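Pentalenene synthase (Streptomyces chartreusis NRRL 3882, PDB 6Q4S) probably catalyses the magnesium-dependent cyclisation of (2E,6E)-farnesyl diphosphate, with addition of water, to the bicyclic sesquiterpenol 7-epi-alpha-eudesmol. Local coordinates at residues Asp12-Glu17 and Ile301-Asn306. Residues are numbered along the deposited sequence; the frame is centred on the assembly and turned at random.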
loop_
_atom_site.group_PDB
_atom_site.type_symbol
_atom_site.label_atom_id
_atom_site.label_comp_id
_atom_site.label_asym_id
_atom_site.label_seq_id
_atom_site.Cartn_x
_atom_site.Cartn_y
_atom_site.Cartn_z
ATOM N N ASP A 12 -20.843 -5.985 24.408
ATOM C CA ASP A 12 -20.271 -5.806 25.754
ATOM C C ASP A 12 -18.779 -6.054 25.539
ATOM O O ASP A 12 -18.377 -7.099 24.975
ATOM C CB ASP A 12 -20.897 -6.803 26.756
ATOM C CG ASP A 12 -20.401 -6.603 28.173
ATOM O OD1 ASP A 12 -20.126 -5.443 28.557
ATOM O OD2 ASP A 12 -20.304 -7.608 28.916
ATOM N N THR A 13 -17.955 -5.106 25.949
ATOM C CA THR A 13 -16.618 -5.070 25.362
ATOM C C THR A 13 -15.589 -4.798 26.457
ATOM O O THR A 13 -15.739 -3.836 27.227
ATOM C CB THR A 13 -16.745 -4.080 24.130
ATOM O OG1 THR A 13 -16.549 -4.770 22.905
ATOM C CG2 THR A 13 -16.019 -2.856 24.259
ATOM N N PRO A 14 -14.521 -5.647 26.550
ATOM C CA PRO A 14 -13.515 -5.402 27.596
ATOM C C PRO A 14 -12.687 -4.120 27.450
ATOM O O PRO A 14 -12.581 -3.539 26.374
ATOM C CB PRO A 14 -12.631 -6.664 27.559
ATOM C CG PRO A 14 -12.961 -7.391 26.295
ATOM C CD PRO A 14 -14.318 -6.933 25.838
ATOM N N VAL A 15 -12.156 -3.663 28.558
ATOM C CA VAL A 15 -11.298 -2.534 28.614
ATOM C C VAL A 15 -9.934 -2.957 29.134
ATOM O O VAL A 15 -9.863 -3.678 30.115
ATOM C CB VAL A 15 -11.903 -1.494 29.532
ATOM C CG1 VAL A 15 -11.011 -0.278 29.602
ATOM C CG2 VAL A 15 -13.272 -1.080 28.988
ATOM N N SER A 16 -8.846 -2.510 28.515
ATOM C CA SER A 16 -7.534 -2.939 28.990
ATOM C C SER A 16 -7.258 -2.551 30.460
ATOM O O SER A 16 -7.433 -1.379 30.898
ATOM C CB SER A 16 -6.425 -2.399 28.115
ATOM O OG SER A 16 -5.133 -2.663 28.626
ATOM N N GLU A 17 -6.725 -3.524 31.193
ATOM C CA GLU A 17 -6.171 -3.260 32.555
ATOM C C GLU A 17 -4.910 -2.400 32.569
ATOM O O GLU A 17 -4.497 -1.846 33.631
ATOM C CB GLU A 17 -5.922 -4.601 33.263
ATOM C CG GLU A 17 -4.734 -5.387 32.728
ATOM C CD GLU A 17 -4.636 -6.788 33.310
ATOM O OE1 GLU A 17 -4.936 -6.955 34.526
ATOM O OE2 GLU A 17 -4.247 -7.717 32.567
ATOM N N ILE A 301 -13.518 -5.532 15.366
ATOM C CA ILE A 301 -14.470 -4.560 14.826
ATOM C C ILE A 301 -15.379 -4.084 15.968
ATOM O O ILE A 301 -15.508 -2.889 16.183
ATOM C CB ILE A 301 -15.291 -5.091 13.653
ATOM C CG1 ILE A 301 -14.387 -5.531 12.503
ATOM C CG2 ILE A 301 -16.225 -3.944 13.194
ATOM C CD1 ILE A 301 -15.109 -6.259 11.414
ATOM N N GLN A 302 -15.900 -5.018 16.776
ATOM C CA GLN A 302 -16.768 -4.644 17.907
ATOM C C GLN A 302 -16.062 -3.774 18.911
ATOM O O GLN A 302 -16.620 -2.798 19.459
ATOM C CB GLN A 302 -17.265 -5.891 18.616
ATOM C CG GLN A 302 -18.004 -6.894 17.751
ATOM C CD GLN A 302 -18.380 -8.201 18.514
ATOM O OE1 GLN A 302 -17.875 -8.492 19.592
ATOM N NE2 GLN A 302 -19.293 -8.950 17.949
ATOM N N HIS A 303 -14.800 -4.078 19.168
ATOM C CA HIS A 303 -14.060 -3.240 20.074
ATOM C C HIS A 303 -14.003 -1.817 19.582
ATOM O O HIS A 303 -13.977 -0.879 20.405
ATOM C CB HIS A 303 -12.618 -3.780 20.354
ATOM C CG HIS A 303 -12.585 -5.188 20.894
ATOM N ND1 HIS A 303 -11.561 -6.075 20.627
ATOM C CD2 HIS A 303 -13.464 -5.858 21.683
ATOM C CE1 HIS A 303 -11.830 -7.236 21.192
ATOM N NE2 HIS A 303 -12.989 -7.136 21.821
ATOM N N TRP A 304 -13.902 -1.647 18.247
ATOM C CA TRP A 304 -13.815 -0.311 17.724
ATOM C C TRP A 304 -15.178 0.430 17.811
ATOM O O TRP A 304 -15.237 1.583 18.239
ATOM C CB TRP A 304 -13.236 -0.303 16.299
ATOM C CG TRP A 304 -11.885 0.152 16.392
ATOM C CD1 TRP A 304 -10.707 -0.635 16.445
ATOM C CD2 TRP A 304 -11.482 1.487 16.616
ATOM N NE1 TRP A 304 -9.628 0.168 16.652
ATOM C CE2 TRP A 304 -10.045 1.473 16.757
ATOM C CE3 TRP A 304 -12.170 2.707 16.696
ATOM C CZ2 TRP A 304 -9.309 2.618 16.977
ATOM C CZ3 TRP A 304 -11.417 3.884 16.919
ATOM C CH2 TRP A 304 -9.984 3.815 17.039
ATOM N N ILE A 305 -16.224 -0.202 17.319
ATOM C CA ILE A 305 -17.552 0.437 17.339
ATOM C C ILE A 305 -17.947 0.764 18.787
ATOM O O ILE A 305 -18.237 1.938 19.101
ATOM C CB ILE A 305 -18.637 -0.446 16.701
ATOM C CG1 ILE A 305 -18.333 -0.714 15.249
ATOM C CG2 ILE A 305 -19.999 0.254 16.874
ATOM C CD1 ILE A 305 -19.188 -1.812 14.616
ATOM N N ASN A 306 -17.812 -0.215 19.700
ATOM C CA ASN A 306 -18.254 -0.001 21.093
ATOM C C ASN A 306 -17.362 0.887 21.894
ATOM O O ASN A 306 -17.837 1.836 22.602
ATOM C CB ASN A 306 -18.466 -1.296 21.792
ATOM C CG ASN A 306 -19.453 -1.157 22.962
ATOM O OD1 ASN A 306 -20.583 -0.672 22.799
ATOM N ND2 ASN A 306 -19.020 -1.576 24.142
#
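In the all-helical class I terpene synthase fold, segment 12-17, in the loop before helix 19-32, passes alongside the C-terminal helix 288-313, and Thr13 and Pro14 meet Gln302, His303 and Asn306 there. It is a worked example of a loop that meets a helix chiefly through one side chain: Thr13 points at the helix and gives most of what segment 12-17 buries here, its CA lying 6.2 Å from CA of His303. The two branches of the threonine divide the work. The methyl CG2 packs against Asn306, 3.3 Å from its ND2. The two side chains lie antiparallel, and the asparagine torsion that sets CG anti to the backbone N (chi1 -156°) carries the amide out to CB and CG2 of Thr13. Pro14 adds a looser touch, its CD 4.2 Å from NE2 of His303. The His303 ring also meets that of His60, while Ile301 and Ile305 pack on helix 206-228. That helix carries Asn223, a likely magnesium ligand whose side chain lies about 12 Å from that of Asn306, so the contact is structural packing outside the metal site. The hydroxyl branch turns to the imidazole, where Thr13 OG1 sits at the ring edge, in its plane, 3.5 Å from CD2 of His303.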